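Local coordinates for mannitol dehydrogenase (Pseudomonas fluorescens, PDB 1LJ8), which binds NAD and probably catalyses the NAD-dependent interconversion of mannitol and fructose as a long-chain mannitol 2-dehydrogenase, at residues Arg316-Thr321 / Asp369-Val374; Leu304-Leu309 / Pro325-Tyr330; Gln263-Asp268 / Gly281-Asp286. All blocks are in the same frame, centred on the assembly; numbering follows the deposited sequence.

Contact 1. Residues Arg316-Thr321 / Asp369-Val374. With NAD (nicotinamide-adenine-dinucleotide), chain B.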
loop_
_atom_site.group_PDB
_atom_site.type_symbol
_atom_site.label_atom_id
_atom_site.label_comp_id
_atom_site.label_asym_id
_atom_site.label_seq_id
_atom_site.Cartn_x
_atom_site.Cartn_y
_atom_site.Cartn_z
ATOM N N ARG A 316 4.163 -3.806 -19.608
ATOM C CA ARG A 316 4.940 -3.355 -18.439
ATOM C C ARG A 316 4.272 -2.207 -17.678
ATOM O O ARG A 316 4.730 -1.832 -16.594
ATOM C CB ARG A 316 6.380 -2.976 -18.862
ATOM C CG ARG A 316 7.286 -4.211 -19.150
ATOM C CD ARG A 316 7.458 -5.126 -17.944
ATOM N NE ARG A 316 8.356 -6.291 -18.146
ATOM C CZ ARG A 316 7.981 -7.497 -18.587
ATOM N NH1 ARG A 316 6.711 -7.737 -18.898
ATOM N NH2 ARG A 316 8.874 -8.482 -18.661
ATOM N N PHE A 317 3.203 -1.632 -18.232
ATOM C CA PHE A 317 2.471 -0.550 -17.545
ATOM C C PHE A 317 1.007 -0.860 -17.463
ATOM O O PHE A 317 0.466 -1.566 -18.331
ATOM C CB PHE A 317 2.628 0.784 -18.281
ATOM C CG PHE A 317 4.038 1.227 -18.328
ATOM C CD1 PHE A 317 4.866 0.845 -19.395
ATOM C CD2 PHE A 317 4.573 1.960 -17.273
ATOM C CE1 PHE A 317 6.211 1.192 -19.412
ATOM C CE2 PHE A 317 5.917 2.311 -17.275
ATOM C CZ PHE A 317 6.741 1.929 -18.345
ATOM N N VAL A 318 0.361 -0.327 -16.435
ATOM C CA VAL A 318 -1.064 -0.554 -16.253
ATOM C C VAL A 318 -1.887 -0.043 -17.446
ATOM O O VAL A 318 -2.814 -0.731 -17.887
ATOM C CB VAL A 318 -1.569 0.127 -14.942
ATOM C CG1 VAL A 318 -3.077 -0.028 -14.804
ATOM C CG2 VAL A 318 -0.854 -0.551 -13.735
ATOM N N HIS A 319 -1.543 1.120 -17.994
ATOM C CA HIS A 319 -2.341 1.628 -19.115
ATOM C C HIS A 319 -2.265 0.752 -20.347
ATOM O O HIS A 319 -3.196 0.769 -21.155
ATOM C CB HIS A 319 -1.965 3.074 -19.497
ATOM C CG HIS A 319 -0.568 3.234 -20.015
ATOM N ND1 HIS A 319 0.523 3.434 -19.190
ATOM C CD2 HIS A 319 -0.096 3.305 -21.285
ATOM C CE1 HIS A 319 1.605 3.624 -19.927
ATOM N NE2 HIS A 319 1.255 3.555 -21.202
ATOM N N GLU A 320 -1.183 -0.013 -20.487
ATOM C CA GLU A 320 -1.037 -0.925 -21.641
ATOM C C GLU A 320 -2.070 -2.024 -21.549
ATOM O O GLU A 320 -2.641 -2.411 -22.567
ATOM C CB GLU A 320 0.332 -1.553 -21.680
ATOM C CG GLU A 320 1.365 -0.502 -22.050
ATOM C CD GLU A 320 2.756 -1.006 -22.015
ATOM O OE1 GLU A 320 3.048 -2.012 -21.343
ATOM O OE2 GLU A 320 3.605 -0.354 -22.658
ATOM N N THR A 321 -2.305 -2.545 -20.342
ATOM C CA THR A 321 -3.338 -3.571 -20.211
ATOM C C THR A 321 -4.700 -2.959 -20.519
ATOM O O THR A 321 -5.568 -3.629 -21.073
ATOM C CB THR A 321 -3.414 -4.208 -18.785
ATOM O OG1 THR A 321 -3.922 -3.243 -17.825
ATOM C CG2 THR A 321 -2.035 -4.755 -18.385
ATOM N N ASP A 369 2.163 3.811 -14.623
ATOM C CA ASP A 369 2.292 3.004 -13.418
ATOM C C ASP A 369 2.800 1.620 -13.801
ATOM O O ASP A 369 2.280 0.956 -14.704
ATOM C CB ASP A 369 0.929 2.937 -12.712
ATOM C CG ASP A 369 1.026 2.266 -11.347
ATOM O OD1 ASP A 369 2.162 2.201 -10.854
ATOM O OD2 ASP A 369 -0.016 1.824 -10.804
ATOM N N GLN A 370 3.833 1.182 -13.122
ATOM C CA GLN A 370 4.508 -0.054 -13.482
ATOM C C GLN A 370 3.902 -1.372 -13.060
ATOM O O GLN A 370 3.597 -1.546 -11.892
ATOM C CB GLN A 370 5.941 -0.029 -12.932
ATOM C CG GLN A 370 6.690 1.262 -13.252
ATOM C CD GLN A 370 6.596 2.295 -12.116
ATOM O OE1 GLN A 370 5.880 2.110 -11.131
ATOM N NE2 GLN A 370 7.349 3.399 -12.270
ATOM N N LEU A 371 3.738 -2.307 -14.001
ATOM C CA LEU A 371 3.255 -3.601 -13.611
ATOM C C LEU A 371 4.251 -4.237 -12.629
ATOM O O LEU A 371 3.845 -5.012 -11.759
ATOM C CB LEU A 371 3.011 -4.541 -14.835
ATOM C CG LEU A 371 1.866 -4.077 -15.759
ATOM C CD1 LEU A 371 1.604 -5.213 -16.781
ATOM C CD2 LEU A 371 0.574 -3.732 -14.931
ATOM N N GLU A 372 5.540 -3.900 -12.702
ATOM C CA GLU A 372 6.458 -4.478 -11.721
ATOM C C GLU A 372 6.078 -4.052 -10.282
ATOM O O GLU A 372 6.241 -4.826 -9.333
ATOM C CB GLU A 372 7.891 -4.055 -11.993
ATOM C CG GLU A 372 8.845 -4.832 -11.089
ATOM C CD GLU A 372 10.305 -4.788 -11.532
ATOM O OE1 GLU A 372 10.587 -4.818 -12.752
ATOM O OE2 GLU A 372 11.174 -4.754 -10.640
ATOM N N ARG A 373 5.571 -2.819 -10.152
ATOM C CA ARG A 373 5.124 -2.328 -8.851
ATOM C C ARG A 373 3.851 -3.072 -8.470
ATOM O O ARG A 373 3.732 -3.600 -7.378
ATOM C CB ARG A 373 4.796 -0.820 -8.910
ATOM C CG ARG A 373 4.388 -0.234 -7.558
ATOM C CD ARG A 373 3.866 1.214 -7.694
ATOM N NE ARG A 373 2.522 1.201 -8.255
ATOM C CZ ARG A 373 1.438 0.880 -7.550
ATOM N NH1 ARG A 373 1.524 0.533 -6.251
ATOM N NH2 ARG A 373 0.249 0.927 -8.142
ATOM N N VAL A 374 2.881 -3.070 -9.373
ATOM C CA VAL A 374 1.607 -3.741 -9.067
ATOM C C VAL A 374 1.770 -5.248 -8.781
ATOM O O VAL A 374 1.058 -5.835 -7.927
ATOM C CB VAL A 374 0.578 -3.485 -10.216
ATOM C CG1 VAL A 374 -0.809 -4.148 -9.831
ATOM C CG2 VAL A 374 0.347 -1.944 -10.359
HETATM P PA NAD B . 7.354 2.040 -1.455
HETATM O O1A NAD B . 7.987 0.841 -1.943
HETATM O O2A NAD B . 7.622 3.391 -2.024
HETATM O O5B NAD B . 7.625 2.208 0.109
HETATM C C5B NAD B . 7.309 1.111 1.021
HETATM C C4B NAD B . 7.866 1.675 2.343
HETATM O O4B NAD B . 7.561 0.669 3.395
HETATM C C3B NAD B . 9.429 1.786 2.440
HETATM O O3B NAD B . 9.699 2.942 3.254
HETATM C C2B NAD B . 9.831 0.462 3.105
HETATM O O2B NAD B . 11.099 0.520 3.745
HETATM C C1B NAD B . 8.725 0.312 4.132
HETATM N N9A NAD B . 8.524 -1.010 4.634
HETATM C C8A NAD B . 8.394 -2.223 3.988
HETATM N N7A NAD B . 8.179 -3.216 4.820
HETATM C C5A NAD B . 8.169 -2.613 6.069
HETATM C C6A NAD B . 7.964 -3.190 7.327
HETATM N N6A NAD B . 7.715 -4.479 7.565
HETATM N N1A NAD B . 8.021 -2.359 8.437
HETATM C C2A NAD B . 8.264 -0.992 8.308
HETATM N N3A NAD B . 8.449 -0.393 7.067
HETATM C C4A NAD B . 8.393 -1.264 5.975
HETATM O O3 NAD B . 5.796 1.744 -1.503
HETATM P PN NAD B . 4.529 2.726 -1.618
HETATM O O1N NAD B . 4.163 2.867 -3.031
HETATM O O2N NAD B . 4.854 3.944 -0.871
HETATM O O5D NAD B . 3.381 1.877 -0.948
HETATM C C5D NAD B . 3.490 1.619 0.446
HETATM C C4D NAD B . 2.157 1.181 0.873
HETATM O O4D NAD B . 1.162 2.225 0.865
HETATM C C3D NAD B . 1.494 -0.031 0.125
HETATM O O3D NAD B . 2.061 -1.279 0.503
HETATM C C2D NAD B . 0.016 0.150 0.410
HETATM O O2D NAD B . -0.364 -0.502 1.614
HETATM C C1D NAD B . -0.140 1.689 0.501
HETATM N N1N NAD B . -0.648 2.325 -0.730
HETATM C C2N NAD B . 0.100 2.527 -1.904
HETATM C C3N NAD B . -0.547 3.049 -2.995
HETATM C C7N NAD B . 0.250 3.242 -4.300
HETATM O O7N NAD B . -0.401 3.517 -5.319
HETATM N N7N NAD B . 1.550 3.043 -4.345
HETATM C C4N NAD B . -1.989 3.371 -2.950
HETATM C C5N NAD B . -2.692 3.180 -1.722
HETATM C C6N NAD B . -2.034 2.647 -0.578
HETATM O O HOH W 1 6.848 -2.854 -15.094
HETATM O O HOH W 2 -0.003 3.094 -16.439
#

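Contact 2. Residues Leu304-Leu309 / Pro325-Tyr330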
loop_
_atom_site.group_PDB
_atom_site.type_symbol
_atom_site.label_atom_id
_atom_site.label_comp_id
_atom_site.label_asym_id
_atom_site.label_seq_id
_atom_site.Cartn_x
_atom_site.Cartn_y
_atom_site.Cartn_z
ATOM N N LEU A 304 -4.491 -6.831 -9.227
ATOM C CA LEU A 304 -3.857 -8.167 -9.268
ATOM C C LEU A 304 -4.325 -8.995 -10.437
ATOM O O LEU A 304 -3.537 -9.727 -11.061
ATOM C CB LEU A 304 -4.073 -8.980 -7.986
ATOM C CG LEU A 304 -3.363 -8.593 -6.707
ATOM C CD1 LEU A 304 -3.281 -9.846 -5.795
ATOM C CD2 LEU A 304 -1.908 -8.152 -7.002
ATOM N N ALA A 305 -5.610 -8.888 -10.764
ATOM C CA ALA A 305 -6.123 -9.655 -11.904
ATOM C C ALA A 305 -5.463 -9.233 -13.220
ATOM O O ALA A 305 -5.266 -10.050 -14.122
ATOM C CB ALA A 305 -7.664 -9.489 -12.009
ATOM N N LEU A 306 -5.117 -7.964 -13.341
ATOM C CA LEU A 306 -4.451 -7.500 -14.562
ATOM C C LEU A 306 -2.939 -7.718 -14.618
ATOM O O LEU A 306 -2.327 -7.975 -15.683
ATOM C CB LEU A 306 -4.614 -5.980 -14.707
ATOM C CG LEU A 306 -6.015 -5.399 -14.806
ATOM C CD1 LEU A 306 -5.982 -3.833 -14.698
ATOM C CD2 LEU A 306 -6.550 -5.862 -16.176
ATOM N N THR A 307 -2.336 -7.597 -13.456
ATOM C CA THR A 307 -0.878 -7.507 -13.417
ATOM C C THR A 307 -0.015 -8.709 -13.738
ATOM O O THR A 307 1.028 -8.564 -14.416
ATOM C CB THR A 307 -0.471 -6.861 -12.074
ATOM O OG1 THR A 307 0.771 -6.156 -12.273
ATOM C CG2 THR A 307 -0.265 -7.914 -10.954
ATOM N N TYR A 308 -0.411 -9.899 -13.322
ATOM C CA TYR A 308 0.418 -11.063 -13.620
ATOM C C TYR A 308 0.176 -11.490 -15.064
ATOM O O TYR A 308 1.128 -11.802 -15.777
ATOM C CB TYR A 308 0.159 -12.200 -12.619
ATOM C CG TYR A 308 0.507 -11.743 -11.209
ATOM C CD1 TYR A 308 -0.484 -11.611 -10.247
ATOM C CD2 TYR A 308 1.836 -11.352 -10.867
ATOM C CE1 TYR A 308 -0.183 -11.092 -8.942
ATOM C CE2 TYR A 308 2.140 -10.819 -9.570
ATOM C CZ TYR A 308 1.119 -10.702 -8.631
ATOM O OH TYR A 308 1.382 -10.163 -7.377
ATOM N N LEU A 309 -1.088 -11.532 -15.478
ATOM C CA LEU A 309 -1.384 -11.821 -16.874
ATOM C C LEU A 309 -0.707 -10.792 -17.776
ATOM O O LEU A 309 -0.174 -11.150 -18.833
ATOM C CB LEU A 309 -2.897 -11.741 -17.132
ATOM C CG LEU A 309 -3.659 -12.885 -16.467
ATOM C CD1 LEU A 309 -5.173 -12.541 -16.527
ATOM C CD2 LEU A 309 -3.379 -14.204 -17.206
ATOM N N PRO A 325 -8.379 -4.709 -25.255
ATOM C CA PRO A 325 -9.768 -4.955 -24.894
ATOM C C PRO A 325 -10.079 -6.254 -24.182
ATOM O O PRO A 325 -11.087 -6.326 -23.495
ATOM C CB PRO A 325 -10.529 -4.831 -26.242
ATOM C CG PRO A 325 -9.591 -4.027 -27.120
ATOM C CD PRO A 325 -8.222 -4.504 -26.710
ATOM N N LEU A 326 -9.245 -7.277 -24.335
ATOM C CA LEU A 326 -9.529 -8.525 -23.637
ATOM C C LEU A 326 -9.264 -8.328 -22.154
ATOM O O LEU A 326 -9.965 -8.897 -21.332
ATOM C CB LEU A 326 -8.644 -9.645 -24.137
ATOM C CG LEU A 326 -8.881 -10.269 -25.514
ATOM C CD1 LEU A 326 -7.774 -11.276 -25.780
ATOM C CD2 LEU A 326 -10.250 -10.951 -25.521
ATOM N N PHE A 327 -8.245 -7.527 -21.813
ATOM C CA PHE A 327 -7.965 -7.273 -20.384
ATOM C C PHE A 327 -9.083 -6.427 -19.762
ATOM O O PHE A 327 -9.494 -6.667 -18.597
ATOM C CB PHE A 327 -6.603 -6.568 -20.205
ATOM C CG PHE A 327 -5.422 -7.497 -20.258
ATOM C CD1 PHE A 327 -5.060 -8.121 -21.448
ATOM C CD2 PHE A 327 -4.651 -7.751 -19.100
ATOM C CE1 PHE A 327 -3.964 -8.967 -21.509
ATOM C CE2 PHE A 327 -3.549 -8.602 -19.151
ATOM C CZ PHE A 327 -3.196 -9.210 -20.352
ATOM N N VAL A 328 -9.559 -5.412 -20.495
ATOM C CA VAL A 328 -10.642 -4.573 -19.987
ATOM C C VAL A 328 -11.876 -5.415 -19.751
ATOM O O VAL A 328 -12.531 -5.294 -18.719
ATOM C CB VAL A 328 -10.995 -3.420 -21.005
ATOM C CG1 VAL A 328 -12.117 -2.567 -20.480
ATOM C CG2 VAL A 328 -9.750 -2.542 -21.267
ATOM N N ALA A 329 -12.214 -6.281 -20.716
ATOM C CA ALA A 329 -13.412 -7.141 -20.566
ATOM C C ALA A 329 -13.267 -8.097 -19.378
ATOM O O ALA A 329 -14.225 -8.352 -18.615
ATOM C CB ALA A 329 -13.659 -7.922 -21.856
ATOM N N TYR A 330 -12.073 -8.651 -19.231
ATOM C CA TYR A 330 -11.811 -9.539 -18.085
ATOM C C TYR A 330 -11.962 -8.798 -16.743
ATOM O O TYR A 330 -12.620 -9.309 -15.818
ATOM C CB TYR A 330 -10.400 -10.133 -18.232
ATOM C CG TYR A 330 -9.913 -10.952 -17.042
ATOM C CD1 TYR A 330 -10.573 -12.111 -16.629
ATOM C CD2 TYR A 330 -8.765 -10.566 -16.359
ATOM C CE1 TYR A 330 -10.082 -12.871 -15.556
ATOM C CE2 TYR A 330 -8.263 -11.304 -15.294
ATOM C CZ TYR A 330 -8.923 -12.457 -14.899
ATOM O OH TYR A 330 -8.417 -13.221 -13.856
#

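Contact 3. Residues Gln263-Asp268 / Gly281-Asp286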
loop_
_atom_site.group_PDB
_atom_site.type_symbol
_atom_site.label_atom_id
_atom_site.label_comp_id
_atom_site.label_asym_id
_atom_site.label_seq_id
_atom_site.Cartn_x
_atom_site.Cartn_y
_atom_site.Cartn_z
ATOM N N GLN A 263 -8.111 10.629 -2.630
ATOM C CA GLN A 263 -9.213 10.619 -1.682
ATOM C C GLN A 263 -8.734 10.012 -0.359
ATOM O O GLN A 263 -7.836 9.180 -0.334
ATOM C CB GLN A 263 -10.397 9.790 -2.264
ATOM C CG GLN A 263 -11.621 9.783 -1.353
ATOM C CD GLN A 263 -12.858 9.195 -2.055
ATOM O OE1 GLN A 263 -12.726 8.362 -2.948
ATOM N NE2 GLN A 263 -14.055 9.599 -1.617
ATOM N N TRP A 264 -9.340 10.453 0.735
ATOM C CA TRP A 264 -8.987 9.921 2.065
ATOM C C TRP A 264 -10.285 9.993 2.878
ATOM O O TRP A 264 -10.821 11.077 3.069
ATOM C CB TRP A 264 -7.950 10.848 2.716
ATOM C CG TRP A 264 -7.285 10.292 3.949
ATOM C CD1 TRP A 264 -7.528 9.096 4.558
ATOM C CD2 TRP A 264 -6.234 10.924 4.689
ATOM N NE1 TRP A 264 -6.666 8.936 5.643
ATOM C CE2 TRP A 264 -5.871 10.048 5.740
ATOM C CE3 TRP A 264 -5.557 12.150 4.559
ATOM C CZ2 TRP A 264 -4.855 10.360 6.659
ATOM C CZ3 TRP A 264 -4.538 12.471 5.474
ATOM C CH2 TRP A 264 -4.196 11.569 6.519
ATOM N N VAL A 265 -10.787 8.843 3.307
ATOM C CA VAL A 265 -11.952 8.843 4.175
ATOM C C VAL A 265 -11.437 8.175 5.471
ATOM O O VAL A 265 -10.888 7.077 5.421
ATOM C CB VAL A 265 -13.096 8.031 3.601
ATOM C CG1 VAL A 265 -14.315 8.220 4.574
ATOM C CG2 VAL A 265 -13.435 8.518 2.175
ATOM N N LEU A 266 -11.593 8.870 6.589
ATOM C CA LEU A 266 -11.070 8.434 7.893
ATOM C C LEU A 266 -12.150 8.334 8.950
ATOM O O LEU A 266 -13.123 9.087 8.933
ATOM C CB LEU A 266 -10.089 9.504 8.462
ATOM C CG LEU A 266 -8.579 9.469 8.551
ATOM C CD1 LEU A 266 -8.018 10.819 9.028
ATOM C CD2 LEU A 266 -8.154 8.336 9.458
ATOM N N GLU A 267 -11.925 7.447 9.911
ATOM C CA GLU A 267 -12.787 7.395 11.078
ATOM C C GLU A 267 -12.146 8.406 12.055
ATOM O O GLU A 267 -10.921 8.411 12.241
ATOM C CB GLU A 267 -12.801 5.994 11.676
ATOM C CG GLU A 267 -13.574 5.039 10.770
ATOM C CD GLU A 267 -13.507 3.614 11.225
ATOM O OE1 GLU A 267 -12.691 3.272 12.159
ATOM O OE2 GLU A 267 -14.272 2.841 10.621
ATOM N N ASP A 268 -12.943 9.277 12.656
ATOM C CA ASP A 268 -12.392 10.293 13.551
ATOM C C ASP A 268 -12.143 9.758 14.950
ATOM O O ASP A 268 -12.864 10.102 15.909
ATOM C CB ASP A 268 -13.343 11.491 13.596
ATOM C CG ASP A 268 -12.655 12.786 14.015
ATOM O OD1 ASP A 268 -11.472 12.777 14.426
ATOM O OD2 ASP A 268 -13.327 13.834 13.952
ATOM N N GLY A 281 -10.230 18.708 2.269
ATOM C CA GLY A 281 -10.800 17.604 1.534
ATOM C C GLY A 281 -10.854 16.185 2.095
ATOM O O GLY A 281 -11.426 15.301 1.461
ATOM N N VAL A 282 -10.222 15.949 3.241
ATOM C CA VAL A 282 -10.265 14.612 3.826
ATOM C C VAL A 282 -11.682 14.464 4.373
ATOM O O VAL A 282 -12.234 15.421 4.931
ATOM C CB VAL A 282 -9.233 14.494 4.961
ATOM C CG1 VAL A 282 -9.263 13.097 5.596
ATOM C CG2 VAL A 282 -7.837 14.781 4.375
ATOM N N GLN A 283 -12.247 13.274 4.222
ATOM C CA GLN A 283 -13.613 13.002 4.648
ATOM C C GLN A 283 -13.630 12.137 5.896
ATOM O O GLN A 283 -12.825 11.241 6.015
ATOM C CB GLN A 283 -14.340 12.284 3.515
ATOM C CG GLN A 283 -14.313 13.109 2.224
ATOM C CD GLN A 283 -14.719 12.289 1.031
ATOM O OE1 GLN A 283 -13.884 11.830 0.271
ATOM N NE2 GLN A 283 -16.016 12.068 0.877
ATOM N N PHE A 284 -14.538 12.415 6.826
ATOM C CA PHE A 284 -14.615 11.601 8.034
ATOM C C PHE A 284 -15.982 10.940 8.078
ATOM O O PHE A 284 -16.987 11.548 7.707
ATOM C CB PHE A 284 -14.426 12.451 9.286
ATOM C CG PHE A 284 -13.024 12.922 9.474
ATOM C CD1 PHE A 284 -12.576 14.074 8.824
ATOM C CD2 PHE A 284 -12.145 12.215 10.274
ATOM C CE1 PHE A 284 -11.252 14.506 8.981
ATOM C CE2 PHE A 284 -10.832 12.629 10.438
ATOM C CZ PHE A 284 -10.378 13.780 9.790
ATOM N N THR A 285 -16.021 9.686 8.500
ATOM C CA THR A 285 -17.301 9.003 8.550
ATOM C C THR A 285 -17.270 8.082 9.751
ATOM O O THR A 285 -16.202 7.706 10.244
ATOM C CB THR A 285 -17.557 8.227 7.224
ATOM O OG1 THR A 285 -18.917 7.751 7.193
ATOM C CG2 THR A 285 -16.600 7.052 7.095
ATOM N N ASP A 286 -18.443 7.696 10.228
ATOM C CA ASP A 286 -18.481 6.852 11.410
ATOM C C ASP A 286 -17.860 5.457 11.224
ATOM O O ASP A 286 -17.077 5.002 12.060
ATOM C CB ASP A 286 -19.923 6.737 11.904
ATOM C CG ASP A 286 -20.473 8.082 12.374
ATOM O OD1 ASP A 286 -19.812 8.723 13.210
ATOM O OD2 ASP A 286 -21.560 8.488 11.920
HETATM O O HOH W 3 -11.277 12.772 0.386
HETATM O O HOH W 4 -15.740 9.299 12.475
#

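Contact 1. Residues Arg316-Thr321 / Asp369-Val374
The backbones of Phe317 and Gln370 form a single bridge between two N-cap positions, their CA atoms 4.6 Å apart, so that two short helices of the all-helical C-terminal domain are joined at their starts. Two backbone hydrogen bonds make the bridge: Leu371 N donates to Arg316 O (2.8 Å), and Val318 N donates to Asp369 O (2.9 Å). Arg316 O also accepts a hydrogen bond from a water that in turn accepts from Glu372 N, while a second water accepts from Asp369 N on one side and His319 N on the other, and is also hydrogen-bonded to His319 ND1.

Apolar contacts flank the bridge. Val318 CG2, anti to its carbonyl carbon, touches Leu371 CD2 at 3.7 Å and Val374 CG2 at 3.8 Å, and the tips of Thr321 and Leu371 meet through CG2 and CD1. Helix 289-313 covers this cluster through Thr307 and Phe311.

Charged side chains make the remaining contacts. Glu320 OE1 reaches back to accept from two amides, Arg316 N nearly along the C-O axis and Phe317 N from above the carboxylate plane, thus tying the first turn of its helix to the preceding loop. Arg316 NH2 forms a salt bridge with Asp418. Asp369 and Arg373 form a side-on salt bridge in which NE meets OD1 and NH2 meets OD2, each oxygen using its syn lone pair and both lying in the guanidinium plane. This double grip holds the guanidinium flat and fixes its rotation beside the cofactor: NAD O7N lies over one of its faces, and the closest approach to the nicotinamide amide is from Arg373 NH1 to NAD N7N, 3.2 Å.

Contact 2. Residues Leu304-Leu309 / Pro325-Tyr330
Phe327 and Tyr330 reach across to Ala305, Leu306 and Leu309 in a near-antiparallel helix pair of the C-terminal helical domain, the two short axes 10.3 Å apart at an angle of 149°. Followed outward, Phe327 begins with CB 4.1 Å from Leu306 CD2. With CG anti to its carbonyl carbon (chi1 -81°), the ring is directed at the opposite helix; its CD2 meets the same Leu306 CD2, CE2 comes to 3.8 Å from Leu309 CB, and CZ ends beside the Leu309 backbone. The ring presents its edge to Leu306 O, which lies near the ring plane, and Tyr315 adds an edge-to-face ring contact. An alanine here would remove the whole ring, which is likely to open a gap between the helices beside Leu306 and Leu309 and cost Tyr315 this edge-to-face contact. Tyr330 packs one turn further on: the Leu309 and Tyr330 side chains cross at about a right angle, Leu309 CD1 lying 3.5 Å from Tyr330 CE2, and Ala305 CB touches the same ring carbon. Its hydroxyl is hydrogen-bonded to Arg402 O, at the start of helix 401-413, whose Val406 touches both Ala305 and Tyr330. At its edge, Tyr330 CE2 lies 3.5 Å from Ala305 O, near the ring plane.

Contact 3. Residues Gln263-Asp268 / Gly281-Asp286
Val265 pairs with Gln283, and Leu266 with Phe284, as two parallel bridges that add strand 283-284 to the edge of a small three-strand mixed sheet; strand 227-230 lies on the far side of 263-266. Three backbone bonds form the ladder: Gln283 N to Trp264 O, Leu266 N to Gln283 O at 2.7 Å, and Thr285 N to Leu266 O.

The tight part is the face carrying Leu266 and Phe284, continued by Trp264 and Val282. Val282 lies alongside Trp264, its CG1 over one face of the indole 3.5 Å above the plane and its CG2 3.5 Å from Trp264 CE3. Leu266 CD1 covers the same indole face near the rim and also touches Phe284 CE2 at 3.6 Å. Trp277 and His41 add further ring contacts to the indole. Asp268 CB packs against Phe284 CD2, while Asp268 OD1 forms a salt bridge with Arg274.

The side bearing Val265, Gln283 and Thr285 is looser and more polar. There Gln263, extended with CG anti to its backbone N (chi1 -177°), donates from NE2 to Gln283 OE1 at 2.9 Å, the two amide planes only 10° apart. A water accepts from Trp264 N beside this pair, and another bridges Asp268 N to Thr285 O where the strands diverge. Val265 CG1 and Thr285 CG2 supply an apolar touch at 3.6 Å.

The pairing thus has one apolar, aromatic face and one more polar, hydrated face: backbone bonds set the register, and the amide pair and waters satisfy polar atoms beside exposed Gln283 and where the segments part at Asp268.

Overall arrangement
Contacts 1 and 2 form one continuous piece of the C-terminal domain, their centres 11 Å apart and their segments alternating along the chain. Thr307 OG1 of contact 2, on helix 289-313, packs 3.3 Å from Leu371 O of contact 1, while Thr321 O lies 3.2 Å from Phe327 CB. Contact 3 closes earlier in the chain, and its centre is 29 Å from that of contact 1 and 31 Å from that of contact 2. The cofactor lies between: contact 1 reaches it directly through Arg373, whereas the side chain of Trp264 in contact 3 is about 10 Å away and that of Leu306 in contact 2 about 13 Å.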